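Local coordinates for protein methyltransferase (Bacteroides thetaiotaomicron, PDB 3FQ6) that probably transfers methyl groups from S-adenosylmethionine, as a domain of an enzyme of the tetrapyrrole (corrin/porphyrin) methylase family, at residues Thr4-Ala9 with Thr45-Glu50; Phe25-Gln28 with Thr34-Lys37; Arg76-Ser79 with Glu83-Val86. One frame throughout, in Å; residues are numbered along the deposited sequence.

Contact 1 (Thr4-Ala9 with Thr45-Glu50); sequences TAFVPA and TMVFYE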
# COMPACT_ATOMS: atom_id res chain seq x y z
N THR A 4 13.75 -3.79 -1.30
CA THR A 4 13.91 -3.65 0.16
C THR A 4 14.00 -2.17 0.52
O THR A 4 15.02 -1.67 1.03
CB THR A 4 15.10 -4.47 0.73
OG1 THR A 4 15.22 -5.72 0.02
CG2 THR A 4 14.90 -4.73 2.24
N ALA A 5 12.90 -1.49 0.22
CA ALA A 5 12.73 -0.07 0.46
C ALA A 5 11.74 0.00 1.58
O ALA A 5 11.40 1.11 2.06
CB ALA A 5 12.14 0.63 -0.80
N PHE A 6 11.31 -1.19 2.01
CA PHE A 6 10.08 -1.26 2.81
C PHE A 6 10.27 -0.81 4.23
O PHE A 6 9.46 -0.06 4.74
CB PHE A 6 9.33 -2.60 2.69
CG PHE A 6 9.97 -3.73 3.39
CD1 PHE A 6 9.61 -4.05 4.70
CD2 PHE A 6 10.89 -4.54 2.73
CE1 PHE A 6 10.19 -5.13 5.35
CE2 PHE A 6 11.50 -5.61 3.38
CZ PHE A 6 11.15 -5.91 4.69
N VAL A 7 11.36 -1.25 4.84
CA VAL A 7 11.71 -0.80 6.17
C VAL A 7 11.74 0.74 6.21
O VAL A 7 11.05 1.33 7.06
CB VAL A 7 13.06 -1.43 6.69
CG1 VAL A 7 13.40 -0.89 8.08
CG2 VAL A 7 12.98 -2.97 6.73
N PRO A 8 12.53 1.41 5.31
CA PRO A 8 12.43 2.90 5.31
C PRO A 8 10.98 3.39 5.21
O PRO A 8 10.58 4.29 5.95
CB PRO A 8 13.25 3.30 4.08
CG PRO A 8 14.32 2.19 3.97
CD PRO A 8 13.65 0.93 4.46
N ALA A 9 10.18 2.78 4.33
CA ALA A 9 8.75 3.14 4.20
C ALA A 9 7.92 2.83 5.45
O ALA A 9 7.01 3.58 5.80
CB ALA A 9 8.12 2.48 2.96
N THR A 45 -0.44 -3.40 11.02
CA THR A 45 0.02 -2.70 9.86
C THR A 45 0.47 -3.73 8.80
O THR A 45 1.04 -4.77 9.14
CB THR A 45 1.13 -1.73 10.28
OG1 THR A 45 0.57 -0.72 11.14
CG2 THR A 45 1.75 -1.02 9.08
N MSE A 46 0.19 -3.44 7.53
CA MSE A 46 0.51 -4.34 6.39
C MSE A 46 1.37 -3.66 5.34
O MSE A 46 1.25 -2.45 5.12
CB MSE A 46 -0.77 -4.84 5.72
CG MSE A 46 -1.55 -5.85 6.51
SE MSE A 46 -3.45 -5.59 6.18
CE MSE A 46 -3.73 -3.85 7.04
N VAL A 47 2.22 -4.43 4.69
CA VAL A 47 3.22 -3.88 3.77
C VAL A 47 3.19 -4.63 2.46
O VAL A 47 3.39 -5.88 2.44
CB VAL A 47 4.68 -3.98 4.35
CG1 VAL A 47 5.75 -3.62 3.25
CG2 VAL A 47 4.88 -3.08 5.67
N PHE A 48 2.95 -3.89 1.36
CA PHE A 48 2.85 -4.48 0.00
C PHE A 48 3.82 -3.87 -0.96
O PHE A 48 4.21 -2.70 -0.83
CB PHE A 48 1.45 -4.33 -0.64
CG PHE A 48 0.29 -4.64 0.29
CD1 PHE A 48 -0.36 -5.87 0.22
CD2 PHE A 48 -0.17 -3.68 1.23
CE1 PHE A 48 -1.45 -6.16 1.09
CE2 PHE A 48 -1.21 -3.96 2.07
CZ PHE A 48 -1.87 -5.21 2.00
N TYR A 49 4.20 -4.69 -1.95
CA TYR A 49 4.81 -4.19 -3.15
C TYR A 49 3.72 -4.16 -4.22
O TYR A 49 2.89 -5.07 -4.29
CB TYR A 49 5.93 -5.13 -3.62
CG TYR A 49 7.16 -5.24 -2.70
CD1 TYR A 49 7.53 -4.20 -1.84
CD2 TYR A 49 7.96 -6.36 -2.74
CE1 TYR A 49 8.66 -4.31 -1.03
CE2 TYR A 49 9.08 -6.48 -1.95
CZ TYR A 49 9.44 -5.48 -1.10
OH TYR A 49 10.58 -5.64 -0.32
N GLU A 50 3.74 -3.14 -5.08
CA GLU A 50 2.87 -3.15 -6.24
C GLU A 50 3.56 -2.58 -7.49
O GLU A 50 4.38 -1.67 -7.41
CB GLU A 50 1.59 -2.37 -5.93
CG GLU A 50 0.53 -2.38 -7.03
CD GLU A 50 0.22 -3.79 -7.53
OE1 GLU A 50 -0.77 -4.34 -7.03
OE2 GLU A 50 0.97 -4.35 -8.38
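Phe-6 sets its CB against the strand 45-50, where CG1 of Val-47 meets it at 3.8 Å. This is the tightly packed part of the contact. The two side chains cross at about a right angle, and the same methyl also reaches CD1 of the Phe-6 ring at 4.1 Å. Val-47 turns CG1 anti to its backbone N (chi1 170°), which brings that branch to the helix. From further along the strand the Tyr-49 ring slants in, its CE1 4.1 Å from CB of Phe-6, so that the phenylalanine CB rests on both strand side chains. OH of Tyr-49 comes closer still, 3.3 Å from CD2 of Phe-6. Phe-22 of the neighbouring strand 20-24 packs with all three: its ring meets that of Phe-6 at about 45°, stands edge-to-face with that of Tyr-49, and touches Val-47.

The looser side lies at Thr-4, whose N stays 3.8 Å from OH of Tyr-49. Thr-4 is exposed and its CB points away from the strand. The Phe-6 ring beside it is partly exposed, with CG2 of Val-7 3.8 Å above the ring plane, toward its rim. The first turn of helix 6-12, begun by the bond from N of Ala-9 to O of Ala-5, is thus laid on one face of the mixed sheet. The contacts are mostly carbon to carbon, and the closest one involving oxygen meets a ring carbon. No polar bond joins the segments, so the helix start is probably held to the sheet by shape and burial of apolar surface.

Contact 2 (Phe25-Gln28 with Thr34-Lys37); sequences FLPQ and TRLK. With SO4 (sulfate ion), chain C.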
# COMPACT_ATOMS: atom_id res chain seq x y z
N PHE A 25 3.86 -8.71 -3.19
CA PHE A 25 2.86 -8.61 -4.25
C PHE A 25 1.66 -9.52 -3.97
O PHE A 25 1.80 -10.72 -3.71
CB PHE A 25 3.45 -8.99 -5.62
CG PHE A 25 4.48 -8.02 -6.14
CD1 PHE A 25 4.09 -6.86 -6.82
CD2 PHE A 25 5.85 -8.27 -5.97
CE1 PHE A 25 5.03 -5.97 -7.32
CE2 PHE A 25 6.81 -7.40 -6.48
CZ PHE A 25 6.39 -6.24 -7.16
N LEU A 26 0.47 -8.94 -4.02
CA LEU A 26 -0.71 -9.75 -4.09
C LEU A 26 -0.71 -10.53 -5.43
O LEU A 26 -0.21 -10.05 -6.45
CB LEU A 26 -1.94 -8.88 -3.93
CG LEU A 26 -2.12 -8.47 -2.46
CD1 LEU A 26 -2.77 -7.10 -2.34
CD2 LEU A 26 -2.92 -9.55 -1.69
N PRO A 27 -1.24 -11.75 -5.41
CA PRO A 27 -1.32 -12.42 -6.71
C PRO A 27 -2.29 -11.66 -7.64
O PRO A 27 -3.16 -10.93 -7.16
CB PRO A 27 -1.88 -13.81 -6.37
CG PRO A 27 -1.92 -13.89 -4.86
CD PRO A 27 -1.91 -12.49 -4.33
N GLN A 28 -2.13 -11.86 -8.94
CA GLN A 28 -2.97 -11.21 -9.97
C GLN A 28 -4.41 -11.76 -10.02
O GLN A 28 -5.39 -11.00 -9.99
CB GLN A 28 -2.33 -11.40 -11.36
CG GLN A 28 -0.84 -10.98 -11.48
CD GLN A 28 -0.66 -9.46 -11.63
OE1 GLN A 28 -0.12 -8.98 -12.65
NE2 GLN A 28 -1.13 -8.68 -10.62
N THR A 34 -9.08 -14.23 -1.70
CA THR A 34 -8.77 -14.97 -0.50
C THR A 34 -7.82 -14.17 0.40
O THR A 34 -8.06 -14.06 1.62
CB THR A 34 -8.13 -16.30 -0.87
OG1 THR A 34 -9.13 -17.14 -1.41
CG2 THR A 34 -7.50 -16.99 0.33
N ARG A 35 -6.75 -13.63 -0.18
CA ARG A 35 -5.78 -12.84 0.58
C ARG A 35 -6.49 -11.57 1.08
O ARG A 35 -6.40 -11.21 2.27
CB ARG A 35 -4.52 -12.48 -0.24
CG ARG A 35 -3.65 -13.66 -0.76
CD ARG A 35 -2.88 -14.42 0.29
NE ARG A 35 -2.34 -13.52 1.29
CZ ARG A 35 -2.60 -13.57 2.60
NH1 ARG A 35 -3.37 -14.54 3.09
NH2 ARG A 35 -2.07 -12.68 3.43
N LEU A 36 -7.23 -10.93 0.19
CA LEU A 36 -7.93 -9.72 0.56
C LEU A 36 -8.91 -9.95 1.69
O LEU A 36 -9.00 -9.11 2.58
CB LEU A 36 -8.63 -9.07 -0.63
CG LEU A 36 -7.74 -8.49 -1.72
CD1 LEU A 36 -8.53 -8.49 -2.98
CD2 LEU A 36 -7.27 -7.10 -1.37
N LYS A 37 -9.64 -11.07 1.66
CA LYS A 37 -10.62 -11.33 2.71
C LYS A 37 -9.95 -11.52 4.07
O LYS A 37 -10.39 -10.94 5.07
CB LYS A 37 -11.54 -12.51 2.36
CG LYS A 37 -12.53 -12.20 1.24
CD LYS A 37 -13.84 -12.98 1.39
CE LYS A 37 -14.83 -12.55 0.30
NZ LYS A 37 -16.25 -13.07 0.40
S SO4 C . -9.83 -16.44 -5.03
O1 SO4 C . -11.10 -17.02 -4.61
O2 SO4 C . -9.07 -17.44 -5.79
O3 SO4 C . -10.04 -15.22 -5.83
O4 SO4 C . -9.09 -16.13 -3.82
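Leu-26 and Arg-35 make the closest apolar approach between the loop 25-28 and the helix 34-37, with CD2 of the leucine 3.6 Å from CB of the arginine. The CD2 methyl reaches the root of the arginine side chain rather than its charged end. Beside it, the Pro-27 ring presents CD to CG of Arg-35 at 4.1 Å, the two side chains crossing at about a right angle, so that the first two side-chain carbons of the arginine each have a loop partner. Leu-26 is buried and also touches Phe-62 of helix 55-66 and Leu-39 of helix 32-39. Leu-36, one residue on from Arg-35, also packs on Phe-62.

In the fold these residues belong to a beta-alpha-beta crossover: strand 20-24 runs out into the loop, helix 32-39 returns, and the chain enters strand 45-50, parallel to the first. Leu-26 and Pro-27 thus join the exit of the first strand to the connecting helix.

The charged interactions point elsewhere. Arg-35 is bent at chi2 and chi3, which folds its guanidinium back from the proline, and NH2 forms a salt bridge with Glu-23 at the end of the preceding strand.

Near the start of the helix, a sulfate ion, probably from the crystallisation liquor, is held through O4. That oxygen accepts from N of Thr-34 at 2.8 Å, with an N-H...O angle of 155°, and from OG1 of the same residue at 2.6 Å. OG1 lies beside its own backbone N (chi1 -72°), so amide and hydroxyl can grip one oxygen together. Lys-37 NZ adds a salt bridge to O4, and Gly-31 N also binds the ion.

Contact 3 (Arg76-Ser79 with Glu83-Val86); sequences REIS and EETV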
# COMPACT_ATOMS: atom_id res chain seq x y z
N ARG A 76 7.45 5.64 -3.73
CA ARG A 76 7.83 5.38 -5.12
C ARG A 76 9.28 5.79 -5.30
O ARG A 76 9.58 6.98 -5.14
CB ARG A 76 7.01 6.25 -6.09
CG ARG A 76 5.57 5.89 -6.28
CD ARG A 76 4.92 6.92 -7.24
NE ARG A 76 5.68 7.15 -8.46
CZ ARG A 76 5.76 8.32 -9.13
NH1 ARG A 76 6.48 8.40 -10.24
NH2 ARG A 76 5.13 9.40 -8.69
N GLU A 77 10.15 4.81 -5.61
CA GLU A 77 11.50 5.03 -6.18
C GLU A 77 11.25 5.46 -7.59
O GLU A 77 10.88 4.62 -8.40
CB GLU A 77 12.28 3.73 -6.31
CG GLU A 77 12.43 2.91 -5.08
CD GLU A 77 13.78 3.05 -4.49
OE1 GLU A 77 13.85 3.17 -3.24
OE2 GLU A 77 14.78 3.05 -5.26
N ILE A 78 11.45 6.73 -7.92
CA ILE A 78 11.20 7.19 -9.28
C ILE A 78 12.45 7.00 -10.12
O ILE A 78 12.39 6.95 -11.34
CB ILE A 78 10.71 8.64 -9.31
CG1 ILE A 78 9.36 8.73 -8.58
CG2 ILE A 78 10.60 9.13 -10.76
CD1 ILE A 78 8.87 10.12 -8.29
N SER A 79 13.57 6.89 -9.44
CA SER A 79 14.85 6.64 -10.07
C SER A 79 15.78 6.39 -8.90
O SER A 79 15.36 6.41 -7.75
CB SER A 79 15.32 7.86 -10.86
OG SER A 79 16.13 8.70 -10.06
N GLU A 83 13.00 9.96 -5.13
CA GLU A 83 11.89 9.22 -4.50
C GLU A 83 10.86 10.10 -3.76
O GLU A 83 11.15 11.22 -3.33
CB GLU A 83 12.44 8.12 -3.59
CG GLU A 83 13.16 8.68 -2.35
CD GLU A 83 14.19 7.72 -1.79
OE1 GLU A 83 15.32 8.18 -1.49
OE2 GLU A 83 13.89 6.51 -1.64
N GLU A 84 9.65 9.57 -3.60
CA GLU A 84 8.57 10.31 -2.98
C GLU A 84 7.69 9.45 -2.06
O GLU A 84 7.60 8.23 -2.22
CB GLU A 84 7.69 10.98 -4.04
CG GLU A 84 6.87 9.98 -4.86
CD GLU A 84 5.84 10.64 -5.75
OE1 GLU A 84 6.02 11.85 -6.04
OE2 GLU A 84 4.87 9.96 -6.17
N THR A 85 7.04 10.12 -1.10
CA THR A 85 6.11 9.51 -0.16
C THR A 85 4.78 10.22 -0.32
O THR A 85 4.73 11.45 -0.41
CB THR A 85 6.61 9.67 1.27
OG1 THR A 85 8.02 9.48 1.29
CG2 THR A 85 5.96 8.69 2.18
N VAL A 86 3.71 9.44 -0.39
CA VAL A 86 2.36 10.00 -0.42
C VAL A 86 1.57 9.37 0.71
O VAL A 86 1.59 8.17 0.90
CB VAL A 86 1.69 9.80 -1.80
CG1 VAL A 86 0.29 10.43 -1.84
CG2 VAL A 86 2.62 10.37 -2.93
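OE2 of Glu-84 receives NH2 of Arg-76 at 2.6 Å, a salt bridge between neighbouring strands. The bond is short but bent, with an N-H...O angle of 133°. NH2 comes from above the carboxylate plane, and the guanidinium and carboxylate planes stand nearly perpendicular, 86° apart, so this is a single-contact bridge rather than a flat two-pronged pairing. The side chains run alongside each other and point the same way; CD of Arg-76 lies 3.2 Å from the same OE2. Arg-76 bends at chi3 (49°), which turns its guanidinium across the end of the extended glutamate. CG1 of Ile-78 lies above one guanidinium face, toward its rim, while CD1 of Ile-78 packs against CG of Glu-84 at 4.0 Å. NE of Arg-76 is taken by O of Arg-103, which helps fix the group's rotation. With an alanine here, the Glu-84 carboxylate would probably lose its countercharge and O of Arg-103 this donor.

The two strands form a beta hairpin, 71-77 and 83-87, at the edge of the sheet within this chain. Arg-76 and Glu-84 are an antiparallel hydrogen-bonded pair: N of Arg-76 donates to O of Glu-84 at 3.0 Å, and N of Glu-84 returns a bond of the same length to O of Arg-76. That carbonyl oxygen is also approached by CA of Glu-83 at 3.3 Å, a CA-H...O contact.

On the other face, Glu-77 and Glu-83 form the next, non-hydrogen-bonded pair. Their side chains lie side by side, bringing OE1 of Glu-77 to 3.7 Å from OE2 of Glu-83. These like charges would probably repel, though Glu-83 is exposed, where solvent can soften the effect.

In the fold
Contacts 1 and 2 meet at strand 45-50, which belongs to contact 1 and follows the helix of contact 2 in the chain: Leu-26 touches Phe-48, and Phe-25 packs against the backbone of Tyr-49 and Glu-50. Contact 1 is partly buried, its centre about 8 Å from the chain centre; contact 2, about 12 Å out, is also partly buried, while contact 3, about 13 Å out, is a surface contact. Contacts 1 and 3 reach the same sheet and meet where Ala-5 touches Glu-77. Contacts 2 and 3 lie on opposite sides of the chain's centre. The chemistry of the three differs with place: apolar helix-to-sheet packing in contact 1, loop-to-helix packing beside an anion in contact 2, backbone bonds with a salt bridge in contact 3.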